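Local coordinates for invasion protein InvA (Salmonella enterica, PDB 2X49) that takes part in protein export by a type III secretion system for invasion of intestinal epithelial cells, this chain being the C-terminal domain of the protein, at residues L129-A134 with H287-L292; R67-T72 with L137-N142; K304-E307 with D312-V315; L283-K288 with N328-I333; Q182-L185 with S190-N193. All coordinates share one frame; numbering follows the deposited sequence.

Contact 1: L129-A134 with H287-L292; sequences LYHCLA and HKDLVL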
# COMPACT_ATOMS: atom_id res chain seq x y z
N LEU A 129 2.22 10.91 8.52
CA LEU A 129 0.80 11.17 8.24
C LEU A 129 0.55 10.98 6.75
O LEU A 129 -0.39 10.33 6.34
CB LEU A 129 0.41 12.59 8.63
CG LEU A 129 -1.04 13.00 8.24
CD1 LEU A 129 -2.07 12.05 8.78
CD2 LEU A 129 -1.29 14.41 8.72
N TYR A 130 1.48 11.49 5.97
CA TYR A 130 1.40 11.29 4.50
C TYR A 130 1.43 9.80 4.16
O TYR A 130 0.60 9.30 3.35
CB TYR A 130 2.55 11.97 3.76
CG TYR A 130 2.57 11.49 2.31
CD1 TYR A 130 1.62 11.93 1.44
CD2 TYR A 130 3.52 10.64 1.84
CE1 TYR A 130 1.57 11.49 0.14
CE2 TYR A 130 3.50 10.19 0.53
CZ TYR A 130 2.53 10.63 -0.32
OH TYR A 130 2.47 10.20 -1.66
N HIS A 131 2.33 9.05 4.77
CA HIS A 131 2.39 7.59 4.50
C HIS A 131 1.09 6.89 4.84
O HIS A 131 0.55 6.09 4.05
CB HIS A 131 3.57 6.93 5.23
CG HIS A 131 3.82 5.51 4.83
ND1 HIS A 131 4.01 4.40 5.58
CD2 HIS A 131 3.93 5.10 3.52
CE1 HIS A 131 4.24 3.35 4.72
NE2 HIS A 131 4.20 3.81 3.48
N CYS A 132 0.56 7.18 6.01
CA CYS A 132 -0.71 6.60 6.47
C CYS A 132 -1.81 6.86 5.44
O CYS A 132 -2.57 5.96 5.04
CB CYS A 132 -1.17 7.22 7.79
SG CYS A 132 -0.28 6.54 9.18
N LEU A 133 -1.89 8.12 5.07
CA LEU A 133 -2.97 8.57 4.11
C LEU A 133 -2.79 7.90 2.75
O LEU A 133 -3.74 7.39 2.13
CB LEU A 133 -2.98 10.07 3.96
CG LEU A 133 -3.48 10.80 5.18
CD1 LEU A 133 -3.19 12.31 5.06
CD2 LEU A 133 -5.00 10.62 5.32
N ALA A 134 -1.55 7.87 2.32
CA ALA A 134 -1.26 7.30 0.99
C ALA A 134 -1.62 5.84 0.91
O ALA A 134 -2.20 5.37 -0.09
CB ALA A 134 0.18 7.50 0.61
N HIS A 287 2.37 -2.90 10.20
CA HIS A 287 2.15 -3.68 8.97
C HIS A 287 2.39 -2.92 7.69
O HIS A 287 2.87 -3.52 6.73
CB HIS A 287 0.75 -4.32 8.95
CG HIS A 287 0.52 -5.22 10.11
ND1 HIS A 287 -0.73 -5.69 10.46
CD2 HIS A 287 1.38 -5.68 11.04
CE1 HIS A 287 -0.62 -6.43 11.56
NE2 HIS A 287 0.65 -6.44 11.93
N LYS A 288 2.07 -1.62 7.68
CA LYS A 288 2.26 -0.83 6.44
C LYS A 288 3.71 -0.70 6.07
O LYS A 288 4.03 -0.35 4.95
CB LYS A 288 1.66 0.58 6.48
CG LYS A 288 2.19 1.44 7.54
CD LYS A 288 1.57 2.87 7.49
CE LYS A 288 2.17 3.76 8.55
NZ LYS A 288 3.55 4.13 8.12
N ASP A 289 4.58 -1.01 7.03
CA ASP A 289 6.05 -0.84 6.89
C ASP A 289 6.76 -2.15 6.63
O ASP A 289 8.03 -2.24 6.60
CB ASP A 289 6.63 -0.12 8.11
CG ASP A 289 6.14 1.35 8.22
OD1 ASP A 289 6.37 2.15 7.27
OD2 ASP A 289 5.54 1.72 9.25
N LEU A 290 5.96 -3.18 6.49
CA LEU A 290 6.39 -4.56 6.19
C LEU A 290 5.89 -5.04 4.86
O LEU A 290 4.97 -4.48 4.31
CB LEU A 290 5.84 -5.53 7.25
CG LEU A 290 6.40 -5.41 8.66
CD1 LEU A 290 5.68 -6.29 9.71
CD2 LEU A 290 7.93 -5.64 8.73
N VAL A 291 6.50 -6.12 4.39
CA VAL A 291 5.86 -6.93 3.35
C VAL A 291 5.92 -8.38 3.74
O VAL A 291 6.82 -8.83 4.45
CB VAL A 291 6.49 -6.73 1.95
CG1 VAL A 291 6.24 -5.26 1.45
CG2 VAL A 291 7.97 -7.10 1.96
N LEU A 292 4.94 -9.13 3.26
CA LEU A 292 4.96 -10.58 3.40
C LEU A 292 5.56 -11.15 2.12
O LEU A 292 5.20 -10.73 1.09
CB LEU A 292 3.55 -11.11 3.60
CG LEU A 292 3.30 -12.49 4.11
CD1 LEU A 292 4.12 -12.82 5.38
CD2 LEU A 292 1.79 -12.47 4.40

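Contact 2: R67-T72 with L137-N142; sequences RVEQFT and LARNVN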
# COMPACT_ATOMS: atom_id res chain seq x y z
N ARG A 67 -16.62 8.01 7.22
CA ARG A 67 -15.36 7.76 7.93
C ARG A 67 -14.77 6.46 7.44
O ARG A 67 -15.43 5.43 7.44
CB ARG A 67 -15.58 7.68 9.44
CG ARG A 67 -15.92 9.01 10.07
CD ARG A 67 -16.57 8.84 11.44
NE ARG A 67 -16.02 9.78 12.39
CZ ARG A 67 -16.33 11.08 12.45
NH1 ARG A 67 -17.20 11.60 11.59
NH2 ARG A 67 -15.76 11.84 13.37
N VAL A 68 -13.52 6.54 7.02
CA VAL A 68 -12.76 5.37 6.51
C VAL A 68 -11.71 4.90 7.51
O VAL A 68 -11.54 3.71 7.80
CB VAL A 68 -12.11 5.71 5.17
CG1 VAL A 68 -10.98 4.77 4.84
CG2 VAL A 68 -13.20 5.69 4.07
N GLU A 69 -11.00 5.87 8.03
CA GLU A 69 -9.97 5.59 9.05
C GLU A 69 -9.70 6.78 9.92
O GLU A 69 -9.74 7.91 9.48
CB GLU A 69 -8.64 5.25 8.35
CG GLU A 69 -8.36 3.78 8.13
CD GLU A 69 -8.33 2.99 9.42
OE1 GLU A 69 -8.03 3.60 10.47
OE2 GLU A 69 -8.63 1.78 9.38
N GLN A 70 -9.39 6.48 11.16
CA GLN A 70 -8.89 7.50 12.09
C GLN A 70 -7.45 7.14 12.40
O GLN A 70 -7.14 6.00 12.84
CB GLN A 70 -9.74 7.56 13.37
CG GLN A 70 -9.33 8.68 14.36
CD GLN A 70 -10.39 8.98 15.44
OE1 GLN A 70 -11.60 8.86 15.21
NE2 GLN A 70 -9.93 9.41 16.61
N PHE A 71 -6.60 8.15 12.22
CA PHE A 71 -5.15 8.06 12.42
C PHE A 71 -4.73 8.81 13.67
O PHE A 71 -5.25 9.86 14.02
CB PHE A 71 -4.38 8.68 11.23
CG PHE A 71 -4.75 8.12 9.87
CD1 PHE A 71 -4.03 7.06 9.32
CD2 PHE A 71 -5.80 8.62 9.15
CE1 PHE A 71 -4.29 6.54 8.05
CE2 PHE A 71 -6.11 8.08 7.89
CZ PHE A 71 -5.39 7.01 7.35
N THR A 72 -3.74 8.27 14.33
CA THR A 72 -3.07 8.97 15.42
C THR A 72 -1.68 9.40 14.96
O THR A 72 -0.90 8.58 14.52
CB THR A 72 -2.94 8.02 16.60
OG1 THR A 72 -4.27 7.65 17.04
CG2 THR A 72 -2.09 8.58 17.75
N LEU A 137 -5.37 5.54 0.84
CA LEU A 137 -5.93 6.06 -0.44
C LEU A 137 -5.64 5.12 -1.60
O LEU A 137 -6.51 4.92 -2.44
CB LEU A 137 -5.48 7.48 -0.72
CG LEU A 137 -6.12 8.50 0.19
CD1 LEU A 137 -5.40 9.85 0.17
CD2 LEU A 137 -7.60 8.75 -0.14
N ALA A 138 -4.45 4.54 -1.62
CA ALA A 138 -4.10 3.52 -2.67
C ALA A 138 -5.12 2.39 -2.63
O ALA A 138 -5.64 1.95 -3.66
CB ALA A 138 -2.67 2.97 -2.46
N ARG A 139 -5.41 1.88 -1.45
CA ARG A 139 -6.32 0.74 -1.29
C ARG A 139 -7.72 1.04 -1.84
O ARG A 139 -8.46 0.16 -2.31
CB ARG A 139 -6.40 0.33 0.20
CG ARG A 139 -7.32 -0.77 0.57
CD ARG A 139 -6.95 -1.21 1.99
NE ARG A 139 -7.51 -0.41 3.08
CZ ARG A 139 -6.79 0.19 4.03
NH1 ARG A 139 -5.48 0.10 4.04
NH2 ARG A 139 -7.41 0.88 4.99
N ASN A 140 -8.06 2.31 -1.74
CA ASN A 140 -9.42 2.82 -2.01
C ASN A 140 -9.45 3.50 -3.39
O ASN A 140 -10.32 4.30 -3.71
CB ASN A 140 -9.90 3.75 -0.90
CG ASN A 140 -10.39 3.01 0.30
OD1 ASN A 140 -11.52 2.50 0.32
ND2 ASN A 140 -9.60 3.02 1.36
N VAL A 141 -8.51 3.09 -4.21
CA VAL A 141 -8.31 3.68 -5.54
C VAL A 141 -9.59 3.74 -6.41
O VAL A 141 -9.80 4.71 -7.15
CB VAL A 141 -7.18 2.97 -6.33
CG1 VAL A 141 -7.47 1.52 -6.54
CG2 VAL A 141 -6.96 3.69 -7.67
N ASN A 142 -10.44 2.74 -6.26
CA ASN A 142 -11.64 2.66 -7.11
C ASN A 142 -12.63 3.81 -6.85
O ASN A 142 -13.57 4.05 -7.62
CB ASN A 142 -12.33 1.28 -7.02
CG ASN A 142 -11.53 0.14 -7.68
OD1 ASN A 142 -10.21 0.12 -7.47
ND2 ASN A 142 -12.11 -0.75 -8.31

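Contact 3: K304-E307 with D312-V315; sequences KMIE and DLEV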
# COMPACT_ATOMS: atom_id res chain seq x y z
N LYS A 304 -5.46 -12.12 -1.04
CA LYS A 304 -6.93 -12.14 -0.96
C LYS A 304 -7.42 -12.68 0.37
O LYS A 304 -8.40 -12.19 0.95
CB LYS A 304 -7.57 -12.92 -2.12
CG LYS A 304 -9.10 -12.79 -2.24
CD LYS A 304 -9.61 -13.28 -3.60
CE LYS A 304 -10.98 -12.67 -3.96
NZ LYS A 304 -12.09 -13.66 -3.84
N MET A 305 -6.70 -13.67 0.88
CA MET A 305 -7.09 -14.29 2.12
C MET A 305 -6.95 -13.37 3.34
O MET A 305 -7.85 -13.29 4.18
CB MET A 305 -6.33 -15.61 2.30
CG MET A 305 -6.20 -16.02 3.69
SD MET A 305 -6.22 -17.81 3.70
CE MET A 305 -7.81 -18.04 2.94
N ILE A 306 -5.86 -12.62 3.38
CA ILE A 306 -5.51 -11.86 4.61
C ILE A 306 -6.00 -10.43 4.64
O ILE A 306 -5.98 -9.79 5.69
CB ILE A 306 -3.98 -11.81 4.88
CG1 ILE A 306 -3.28 -10.93 3.87
CG2 ILE A 306 -3.42 -13.22 5.01
CD1 ILE A 306 -1.80 -10.63 4.19
N GLU A 307 -6.49 -9.98 3.51
CA GLU A 307 -6.72 -8.51 3.34
C GLU A 307 -7.92 -7.97 4.08
O GLU A 307 -8.01 -6.79 4.34
CB GLU A 307 -6.82 -8.08 1.88
CG GLU A 307 -8.03 -8.57 1.19
CD GLU A 307 -8.05 -8.17 -0.28
OE1 GLU A 307 -7.09 -7.54 -0.72
OE2 GLU A 307 -9.04 -8.51 -0.98
N ASP A 312 -3.45 -3.63 5.34
CA ASP A 312 -2.27 -2.80 5.09
C ASP A 312 -1.02 -3.61 4.94
O ASP A 312 0.06 -3.05 4.78
CB ASP A 312 -2.11 -1.79 6.23
CG ASP A 312 -3.29 -0.82 6.31
OD1 ASP A 312 -3.92 -0.53 5.26
OD2 ASP A 312 -3.60 -0.37 7.42
N LEU A 313 -1.19 -4.92 4.93
CA LEU A 313 -0.01 -5.83 4.77
C LEU A 313 0.11 -6.33 3.34
O LEU A 313 -0.61 -7.24 2.93
CB LEU A 313 -0.09 -7.02 5.75
CG LEU A 313 1.07 -8.00 5.80
CD1 LEU A 313 2.42 -7.28 5.97
CD2 LEU A 313 0.82 -8.97 6.95
N GLU A 314 1.01 -5.74 2.58
CA GLU A 314 1.18 -6.18 1.17
C GLU A 314 2.02 -7.47 1.13
O GLU A 314 2.74 -7.87 2.06
CB GLU A 314 1.72 -5.12 0.27
CG GLU A 314 0.95 -3.80 0.30
CD GLU A 314 -0.56 -3.86 0.08
OE1 GLU A 314 -1.06 -4.83 -0.55
OE2 GLU A 314 -1.26 -2.91 0.53
N VAL A 315 1.77 -8.17 0.03
CA VAL A 315 2.35 -9.50 -0.22
C VAL A 315 3.10 -9.46 -1.54
O VAL A 315 2.53 -9.19 -2.57
CB VAL A 315 1.26 -10.62 -0.23
CG1 VAL A 315 1.95 -11.98 -0.31
CG2 VAL A 315 0.26 -10.53 1.00

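Contact 4: L283-K288 with N328-I333; sequences LLIAHK and NVIKTI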
# COMPACT_ATOMS: atom_id res chain seq x y z
N LEU A 283 4.60 -8.63 16.68
CA LEU A 283 5.45 -7.72 15.83
C LEU A 283 5.43 -6.29 16.35
O LEU A 283 4.38 -5.77 16.78
CB LEU A 283 5.03 -7.70 14.37
CG LEU A 283 5.03 -9.06 13.70
CD1 LEU A 283 4.63 -8.92 12.27
CD2 LEU A 283 6.43 -9.64 13.90
N LEU A 284 6.60 -5.66 16.27
CA LEU A 284 6.78 -4.27 16.75
C LEU A 284 7.00 -3.25 15.64
O LEU A 284 7.16 -2.04 15.92
CB LEU A 284 7.95 -4.16 17.72
CG LEU A 284 7.86 -4.98 18.98
CD1 LEU A 284 9.08 -4.67 19.84
CD2 LEU A 284 6.58 -4.64 19.76
N ILE A 285 7.02 -3.77 14.42
CA ILE A 285 7.01 -2.94 13.22
C ILE A 285 5.60 -2.97 12.60
O ILE A 285 5.03 -4.02 12.38
CB ILE A 285 8.09 -3.38 12.23
CG1 ILE A 285 9.47 -3.22 12.91
CG2 ILE A 285 8.03 -2.60 10.96
CD1 ILE A 285 10.61 -3.45 11.94
N ALA A 286 5.03 -1.79 12.37
CA ALA A 286 3.65 -1.68 11.81
C ALA A 286 3.55 -2.37 10.46
O ALA A 286 4.47 -2.39 9.68
CB ALA A 286 3.25 -0.23 11.65
N HIS A 287 2.37 -2.90 10.20
CA HIS A 287 2.15 -3.68 8.97
C HIS A 287 2.39 -2.92 7.69
O HIS A 287 2.87 -3.52 6.73
CB HIS A 287 0.75 -4.32 8.95
CG HIS A 287 0.52 -5.22 10.11
ND1 HIS A 287 -0.73 -5.69 10.46
CD2 HIS A 287 1.38 -5.68 11.04
CE1 HIS A 287 -0.62 -6.43 11.56
NE2 HIS A 287 0.65 -6.44 11.93
N LYS A 288 2.07 -1.62 7.68
CA LYS A 288 2.26 -0.83 6.44
C LYS A 288 3.71 -0.70 6.07
O LYS A 288 4.03 -0.35 4.95
CB LYS A 288 1.66 0.58 6.48
CG LYS A 288 2.19 1.44 7.54
CD LYS A 288 1.57 2.87 7.49
CE LYS A 288 2.17 3.76 8.55
NZ LYS A 288 3.55 4.13 8.12
N ASN A 328 15.67 -7.51 5.46
CA ASN A 328 15.63 -7.91 6.85
C ASN A 328 14.36 -8.70 7.12
O ASN A 328 13.29 -8.13 7.24
CB ASN A 328 15.64 -6.66 7.73
CG ASN A 328 15.53 -6.98 9.20
OD1 ASN A 328 15.72 -8.12 9.62
ND2 ASN A 328 15.24 -5.96 10.01
N VAL A 329 14.50 -10.01 7.22
CA VAL A 329 13.36 -10.88 7.58
C VAL A 329 13.24 -10.94 9.10
O VAL A 329 14.09 -11.49 9.76
CB VAL A 329 13.52 -12.33 7.04
CG1 VAL A 329 12.39 -13.20 7.58
CG2 VAL A 329 13.53 -12.35 5.53
N ILE A 330 12.19 -10.31 9.62
CA ILE A 330 12.00 -10.16 11.09
C ILE A 330 11.21 -11.30 11.75
O ILE A 330 11.18 -11.45 12.97
CB ILE A 330 11.37 -8.80 11.47
CG1 ILE A 330 9.91 -8.72 11.04
CG2 ILE A 330 12.20 -7.65 10.89
CD1 ILE A 330 9.23 -7.40 11.49
N LYS A 331 10.66 -12.14 10.91
CA LYS A 331 9.73 -13.18 11.35
C LYS A 331 9.29 -14.10 10.23
O LYS A 331 9.18 -13.68 9.09
CB LYS A 331 8.48 -12.54 12.02
CG LYS A 331 7.68 -13.58 12.75
CD LYS A 331 7.36 -13.17 14.13
CE LYS A 331 6.76 -14.31 14.87
NZ LYS A 331 5.83 -13.76 15.86
N THR A 332 9.02 -15.35 10.60
CA THR A 332 8.39 -16.34 9.68
C THR A 332 7.02 -16.78 10.18
O THR A 332 6.81 -17.02 11.35
CB THR A 332 9.30 -17.59 9.51
OG1 THR A 332 10.54 -17.21 8.91
CG2 THR A 332 8.64 -18.63 8.59
N ILE A 333 6.06 -16.81 9.26
CA ILE A 333 4.70 -17.30 9.57
C ILE A 333 4.58 -18.83 9.51
O ILE A 333 4.82 -19.44 8.46
CB ILE A 333 3.62 -16.66 8.69
CG1 ILE A 333 3.49 -15.19 9.07
CG2 ILE A 333 2.29 -17.39 8.88
CD1 ILE A 333 2.73 -14.35 8.11

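Contact 5: Q182-L185 with S190-N193; sequences QRLL and SVRN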
# COMPACT_ATOMS: atom_id res chain seq x y z
N GLN A 182 -6.10 -0.31 -11.81
CA GLN A 182 -6.74 -0.27 -10.49
C GLN A 182 -6.20 -1.36 -9.58
O GLN A 182 -5.98 -1.16 -8.38
CB GLN A 182 -8.28 -0.39 -10.57
CG GLN A 182 -9.01 0.78 -11.06
CD GLN A 182 -10.49 0.46 -11.18
OE1 GLN A 182 -10.86 -0.67 -11.53
NE2 GLN A 182 -11.35 1.44 -10.89
N ARG A 183 -6.02 -2.54 -10.18
CA ARG A 183 -5.55 -3.69 -9.41
C ARG A 183 -4.12 -3.54 -8.97
O ARG A 183 -3.73 -3.97 -7.89
CB ARG A 183 -5.88 -5.01 -10.11
CG ARG A 183 -7.39 -5.32 -10.11
CD ARG A 183 -7.78 -6.50 -11.02
NE ARG A 183 -9.25 -6.72 -11.01
CZ ARG A 183 -9.90 -7.30 -10.00
NH1 ARG A 183 -9.23 -7.77 -8.98
NH2 ARG A 183 -11.22 -7.43 -10.03
N LEU A 184 -3.32 -2.85 -9.76
CA LEU A 184 -1.91 -2.53 -9.39
C LEU A 184 -1.91 -1.51 -8.23
O LEU A 184 -1.37 -1.77 -7.17
CB LEU A 184 -1.11 -1.99 -10.58
CG LEU A 184 -0.88 -3.01 -11.68
CD1 LEU A 184 -0.26 -2.27 -12.87
CD2 LEU A 184 -0.01 -4.16 -11.13
N LEU A 185 -2.66 -0.44 -8.41
CA LEU A 185 -2.68 0.66 -7.43
C LEU A 185 -3.23 0.21 -6.13
O LEU A 185 -2.78 0.64 -5.08
CB LEU A 185 -3.48 1.85 -7.97
CG LEU A 185 -2.88 2.62 -9.14
CD1 LEU A 185 -3.91 3.42 -9.97
CD2 LEU A 185 -1.81 3.56 -8.61
N SER A 190 2.85 1.58 -8.10
CA SER A 190 2.71 2.80 -8.88
C SER A 190 2.45 2.52 -10.34
O SER A 190 2.98 1.54 -10.90
CB SER A 190 4.00 3.67 -8.79
OG SER A 190 3.97 4.81 -9.59
N VAL A 191 1.69 3.40 -10.95
CA VAL A 191 1.44 3.36 -12.41
C VAL A 191 2.09 4.49 -13.16
O VAL A 191 1.75 4.79 -14.31
CB VAL A 191 -0.03 3.21 -12.76
CG1 VAL A 191 -0.56 1.87 -12.20
CG2 VAL A 191 -0.88 4.40 -12.29
N ARG A 192 3.02 5.15 -12.49
CA ARG A 192 3.78 6.23 -13.13
C ARG A 192 4.51 5.81 -14.42
O ARG A 192 4.57 6.56 -15.37
CB ARG A 192 4.80 6.86 -12.17
CG ARG A 192 5.57 7.99 -12.82
CD ARG A 192 6.19 8.92 -11.80
NE ARG A 192 5.21 9.93 -11.38
CZ ARG A 192 4.81 10.94 -12.12
NH1 ARG A 192 5.36 11.13 -13.31
NH2 ARG A 192 3.88 11.79 -11.67
N ASN A 193 5.06 4.61 -14.39
CA ASN A 193 5.81 4.11 -15.56
C ASN A 193 4.89 3.42 -16.55
O ASN A 193 4.92 2.20 -16.72
CB ASN A 193 6.93 3.18 -15.14
CG ASN A 193 7.98 3.07 -16.22
OD1 ASN A 193 7.72 3.36 -17.41
ND2 ASN A 193 9.20 2.69 -15.81

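Contact 1: L129-A134 with H287-L292
Lys288 reaches from a short 3-10 turn to His131 and Cys132 on helix 125-139. Its CG sits between the backbone N and the carbonyl carbon (chi1 59°), and the chain then runs extended as far as CE. Lys288 CB comes 4.2 Å from His131 CE1. Lys288 CG lies 4.0 Å from His131 ND1. Lys288 CD is nearer, 3.5 Å from the same ND1 of His131. Lys288 CE passes the neighbouring residue of the helix, 3.8 Å from Cys132 SG. A bend at chi4 (74°) then turns the amine back toward the imidazole. Lys288 NZ gives a short hydrogen bond of 2.6 Å to His131 ND1. The amine lies almost in the ring plane, only 9° out of it, so it meets the ring at its edge.

Asp289 adds a second approach. Asp289 OD1 comes obliquely to the ring, 3.5 Å from His131 CE1. Asp289 OD2 forms a salt bridge with Lys288 NZ at 3.3 Å, weak as a hydrogen bond. The stronger partner of Asp289 is Arg79, and Arg123 also pairs with the carboxylate. Glu128 forms a further salt bridge with Lys288 NZ. A mercury ion lies about 2 Å from the Cys132 side chain.

The contact joins helix 125-139 to the turn leading into strand 291-294 of the parallel sheet. Because His131 ND1 accepts from the amine, the ring is probably neutral with its proton on NE2. The carboxylates of Glu128 and Asp289 would favour a charged Lys288; nearby Arg79 and Arg123 would partly oppose this.

Contact 2: R67-T72 with L137-N142
Val68 faces Asn140, and Glu69 faces Arg139, where edge strand 66-72 passes the end of helix 125-139. Val68 and Glu69 form a classic beta bulge: both lie opposite Leu61 of strand 58-63. Val68 has a psi of -45°, far from an extended strand. With the bulge, these two successive residues both direct their side chains toward the helix end.

The van der Waals part is thin. Val68 and Asn140 come from opposite directions, and Val68 CG1 ends 4.1 Å from Asn140 ND2. CG1 is the branch anti to the backbone N (chi1 161°). Val68 also packs on Thr136, one turn back on the helix. Further along the strand, Phe71 turns to the same helix and packs on Cys132, Leu133 and Thr136.

The polar part is looser still. Glu69 CG lies at the edge of the Arg139 guanidinium, near its plane, 4.4 Å from NH2. The opposite charges do not touch: Glu69 OE2 is 4.6 Å from Arg139 NH2. Attraction at this range is probably modest. Arg139 instead makes its salt bridge with Asp312, before strand 314-317, though the modelled separation there is too short to be trusted.

Hydrogen bonds stay on each side. Asn140 is the first residue to leave helical geometry. Its ND2 bonds back to Thr136 O, which keeps the amide beside the helix end. On the strand, Gln70 N gives a weak, bent bond of 3.3 Å to Glu69 OE1, with an N-H...O angle of 121°.

Contact 3: K304-E307 with D312-V315
Ile306, in the last turn of helix 299-306, points its side chain at Leu313 and Val315. These segments belong to the beta-alpha-beta unit of strand 291-294, helix 299-306 and strand 314-317. The chain leaves the helix and turns back within a few residues into strand 314-317.

The tight part depends on one methyl group. Ile306 CD1 and Val315 CG2 meet tip to tip at 3.8 Å. The same CD1 of Ile306 lies 3.8 Å from Leu313 O and 4.2 Å from Leu313 CD2. It therefore fits between two side chains that lean the same way and the backbone that links them. Ile306 chi1 is 71°, which puts CG1 between the backbone N and the carbonyl carbon and carries CD1 out toward the strand. Val315 meets it with the branch that lies beside its own backbone N. Ile276 of helix 266-280 and Leu292 of strand 291-294 also pack on Ile306, and Leu280 packs on Leu313.

The loose side is polar. Glu307 and Glu314 are like charges, but Glu307 OE1 and Glu314 OE1 stand 6.6 Å apart. Glu314 sets out from the backbone away from the helix, but its end bends back nearer. Glu314 is buried, whereas Glu307 is partly exposed. Salt bridges to Lys303 and Arg188 hold Glu314 and probably offset any repulsion.

The link between the segments is thus apolar. It depends on shape and burial rather than on a polar bond, while Glu314 and Asp312 beside it have salt-bridge partners elsewhere, Asp312 with Arg139.

Contact 4: L283-K288 with N328-I333
Leu283 and Ile285 meet Ile330 and Lys331 at the edge of the C-terminal parallel sheet. Strand 327-332 is an outermost strand of this sheet, beside strand 236-240. The segment 283-288 is the connection from helix 266-280 to strand 291-294. It runs past one face of the sheet.

The apolar contacts gather on three methyl groups. Ile330 CD1 lies 4.2 Å from Ile285 CD1 and 4.3 Å from Leu283 CD2. It reaches between the two side chains of the loop. Leu290 fills in beside them, packing on both Leu283 and Ile330. Leu283 also packs on Val239, and Ile285 on Arg237, both in strand 236-240.

Two successive strand residues, Ile330 and Lys331, turn their side chains to the loop. The non-extended psi of Ile330 (-9°) is consistent with this. Backbone bonds from both still join them to strand 236-240.

The polar contacts lie at the far end of Lys331. Its amine forms a salt bridge with Asp282 and a hydrogen bond with Lys279 O. The amine is thus tied to the last turn of helix 266-280 and to the start of the connection after it.

The aliphatic chain of Lys331 crosses Leu283 at a slant, bent at chi2 (130°) and again at chi4. Leu283 CD2 lies 3.7 Å from Lys331 CD and 4.0 Å from Lys331 CB.

Contact 5: Q182-L185 with S190-N193
Leu185 and Val191 meet through branched aliphatic groups, and no flat group takes part between the segments. Among the flat groups beside the contact, the Arg192 guanidinium makes a cation-pi contact with Phe36, and its NE and NH2 bond to Ile37 O and Phe36 O. The Gln182 amide bonds through NE2 to Phe145 O.

Leu185 and Val191 cross at about a right angle. Val191 CG2 lies 3.9 Å from both Leu185 CD1 and Leu185 CD2, so it sits across the fork of the leucine. Val191 CG1 approaches the branch point, 3.9 Å from Leu185 CG. The Val191 chi1 of -62° sets CG1 beside the backbone N. Val191 CG1 also lies 4.2 Å from Leu184 CD1, so both leucines close on one valine.

Ser190 shapes the turn. Ser190 OG accepts from Arg192 N at 3.1 Å, an ST turn with a nearly straight bond (165°). Asn193 follows as the N-cap of the next helix.

The contact closes the short link between helix 174-185 and helix 194-204. Leu184 also packs on Arg219 of helix 211-221. Val41, in the loop after helix 27-39, packs on both Leu185 and Val191.

Overall arrangement
From the N terminus, contact 2 opens on strand 66-72 and contact 1 opens on helix 125-139. Contact 2 closes at the end of that helix, well before contact 1 closes at 287-292, so the two cross. Between lies contact 5, a short local closure within the span of contact 1. It touches contact 2 through Val141 and Leu185. Contact 4 opens at 283-288, sharing His287 and Lys288 with contact 1, and closes at the C terminus. Contact 3 falls within its span. Contacts 1, 3 and 4 all reach the parallel sheet. Contacts 1 and 2 tie helix 125-139 to that sheet and to the N-terminal mixed sheet.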